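Local coordinates for protein domain of unknown function (Pectobacterium atrosepticum SCRI1043, PDB 3CJL) that is of unknown function but belongs to the DUF3861 family and pairs with a second copy of itself in the crystal, at residues A50-V53 / G54-F58. Sequence-based numbering, arbitrary orientation.
Sequences AFMV and GLKLF. With EDO (1,2-ethanediol), chain C.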
ATOM      1  N   ALA A  50       2.514  -8.547   0.037  1.00 35.61           N
ATOM      2  CA  ALA A  50       1.378  -7.593  -0.024  1.00 35.32           C
ATOM      3  C   ALA A  50       1.528  -6.412   0.962  1.00 32.07           C
ATOM      4  O   ALA A  50       1.313  -5.266   0.630  1.00 31.45           O
ATOM      5  CB  ALA A  50       0.040  -8.341   0.245  1.00 31.97           C
ATOM      6  N   PHE A  51       1.903  -6.737   2.184  1.00 33.64           N
ATOM      7  CA  PHE A  51       2.117  -5.769   3.250  1.00 35.58           C
ATOM      8  C   PHE A  51       3.200  -4.767   2.887  1.00 35.66           C
ATOM      9  O   PHE A  51       2.994  -3.562   3.028  1.00 37.11           O
ATOM     10  CB  PHE A  51       2.399  -6.540   4.564  1.00 39.62           C
ATOM     11  CG  PHE A  51       3.205  -5.811   5.569  1.00 41.55           C
ATOM     12  CD1 PHE A  51       2.645  -4.850   6.377  1.00 48.33           C
ATOM     13  CD2 PHE A  51       4.536  -6.126   5.742  1.00 47.18           C
ATOM     14  CE1 PHE A  51       3.438  -4.197   7.310  1.00 47.08           C
ATOM     15  CE2 PHE A  51       5.296  -5.477   6.667  1.00 49.48           C
ATOM     16  CZ  PHE A  51       4.747  -4.518   7.443  1.00 45.88           C
HETATM   17  N   MSE A  52       4.329  -5.259   2.393  1.00 37.22           N
HETATM   18  CA  MSE A  52       5.463  -4.407   2.018  1.00 37.17           C
HETATM   19  C   MSE A  52       5.179  -3.558   0.789  1.00 36.44           C
HETATM   20  O   MSE A  52       5.516  -2.388   0.764  1.00 36.71           O
HETATM   21  CB  MSE A  52       6.706  -5.262   1.816  1.00 38.49           C
HETATM   22  CG  MSE A  52       7.266  -5.830   3.142  1.00 47.50           C
HETATM   23 SE   MSE A  52       7.926  -4.462   4.422  0.75 54.85          SE
HETATM   24  CE  MSE A  52       8.843  -3.389   3.099  1.00 45.84           C
ATOM     25  N   VAL A  53       4.519  -4.125  -0.217  1.00 35.62           N
ATOM     26  CA  VAL A  53       4.127  -3.353  -1.407  1.00 33.98           C
ATOM     27  C   VAL A  53       3.150  -2.245  -1.026  1.00 33.18           C
ATOM     28  O   VAL A  53       3.316  -1.092  -1.430  1.00 33.22           O
ATOM     29  CB  VAL A  53       3.503  -4.258  -2.501  1.00 35.37           C
ATOM     30  CG1 VAL A  53       2.843  -3.427  -3.612  1.00 34.60           C
ATOM     31  CG2 VAL A  53       4.564  -5.181  -3.084  1.00 33.28           C
ATOM     32  N   GLY A  54       2.139  -2.603  -0.246  1.00 32.85           N
ATOM     33  CA  GLY A  54       1.119  -1.667   0.177  1.00 33.62           C
ATOM     34  C   GLY A  54       1.654  -0.527   1.005  1.00 32.20           C
ATOM     35  O   GLY A  54       1.344   0.627   0.729  1.00 32.16           O
ATOM     36  N   LEU A  55       2.474  -0.865   1.995  1.00 33.10           N
ATOM     37  CA  LEU A  55       3.149   0.113   2.866  1.00 34.78           C
ATOM     38  C   LEU A  55       4.072   1.125   2.128  1.00 34.90           C
ATOM     39  O   LEU A  55       4.073   2.315   2.441  1.00 34.25           O
ATOM     40  CB  LEU A  55       3.970  -0.654   3.895  1.00 33.98           C
ATOM     41  CG  LEU A  55       4.697   0.096   4.996  1.00 37.82           C
ATOM     42  CD1 LEU A  55       3.686   0.770   5.885  1.00 43.47           C
ATOM     43  CD2 LEU A  55       5.556  -0.893   5.767  1.00 36.72           C
ATOM     44  N   LYS A  56       4.890   0.635   1.194  1.00 36.12           N
ATOM     45  CA  LYS A  56       5.756   1.495   0.393  1.00 35.94           C
ATOM     46  C   LYS A  56       4.950   2.397  -0.552  1.00 35.94           C
ATOM     47  O   LYS A  56       5.305   3.546  -0.746  1.00 39.82           O
ATOM     48  CB  LYS A  56       6.781   0.693  -0.418  1.00 37.83           C
ATOM     49  CG  LYS A  56       7.726  -0.226   0.351  1.00 37.80           C
ATOM     50  CD  LYS A  56       8.334   0.344   1.627  1.00 46.16           C
ATOM     51  CE  LYS A  56       9.372   1.368   1.377  1.00 47.14           C
ATOM     52  NZ  LYS A  56      10.038   1.720   2.700  1.00 51.37           N
ATOM     53  N   LEU A  57       3.867   1.885  -1.132  1.00 36.58           N
ATOM     54  CA  LEU A  57       2.997   2.704  -1.979  1.00 35.92           C
ATOM     55  C   LEU A  57       2.349   3.821  -1.185  1.00 34.99           C
ATOM     56  O   LEU A  57       2.500   4.968  -1.549  1.00 35.80           O
ATOM     57  CB  LEU A  57       1.909   1.872  -2.672  1.00 35.75           C
ATOM     58  CG  LEU A  57       2.349   1.016  -3.862  1.00 43.05           C
ATOM     59  CD1 LEU A  57       1.187   0.126  -4.325  1.00 32.91           C
ATOM     60  CD2 LEU A  57       2.886   1.893  -5.007  1.00 34.55           C
ATOM     61  N   PHE A  58       1.655   3.506  -0.091  1.00 35.91           N
ATOM     62  CA  PHE A  58       0.960   4.567   0.650  1.00 37.39           C
ATOM     63  C   PHE A  58       1.920   5.454   1.448  1.00 35.90           C
ATOM     64  O   PHE A  58       1.692   6.649   1.532  1.00 36.77           O
ATOM     65  CB  PHE A  58      -0.316   4.057   1.384  1.00 42.33           C
ATOM     66  CG  PHE A  58      -0.181   3.822   2.860  1.00 40.77           C
ATOM     67  CD1 PHE A  58      -0.290   4.882   3.748  1.00 47.06           C
ATOM     68  CD2 PHE A  58      -0.105   2.525   3.374  1.00 50.23           C
ATOM     69  CE1 PHE A  58      -0.208   4.681   5.112  1.00 48.69           C
ATOM     70  CE2 PHE A  58      -0.048   2.302   4.751  1.00 45.48           C
ATOM     71  CZ  PHE A  58      -0.094   3.384   5.617  1.00 50.89           C
TER
HETATM   72  C1  EDO C  88      12.119  -2.010   5.827  1.00 62.28           C
HETATM   73  O1  EDO C  88      11.380  -2.960   6.611  1.00 63.21           O
HETATM   74  C2  EDO C  88      11.231  -0.818   5.471  1.00 61.25           C
HETATM   75  O2  EDO C  88      11.940   0.120   4.641  1.00 58.45           O
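Phe51 and Leu55 run alongside each other from successive turns of the alpha-helix 45-64. CD2 of Leu55 reaches CZ of Phe51 at 4.1 Å and meets the ring obliquely. In both, CG is roughly trans to N (chi1 154° in Phe51, -175° in Leu55), which sends ring and isobutyl group off the same side of the helix. There both touch Leu85 of helix 75-86.

Val53 and Leu57 form a second i, i+4 pair, with CG1 of Val53 4.0 Å from CD1 of Leu57. Val53 packs on Leu57 of the second subunit, and Phe51 meets Phe71 of that subunit with the rings steeply inclined, so this part of the helix lies between the core of its own chain and the dimer partner.

Selenomethionine Met52 extends beside Lys56. The Met52 chain curls at chi2 and chi3, and its CE comes to 4.0 Å from CD of Lys56. The backbone bond from Lys56 N to Met52 O is 3.1 Å long, and CG of Lys56 sits against the same oxygen. The Lys56 amine forms a salt bridge with Asp28. NZ of Lys56 also donates a hydrogen bond to O2 of a 1,2-ethanediol, probably from the crystallisation liquor, at 3.2 Å.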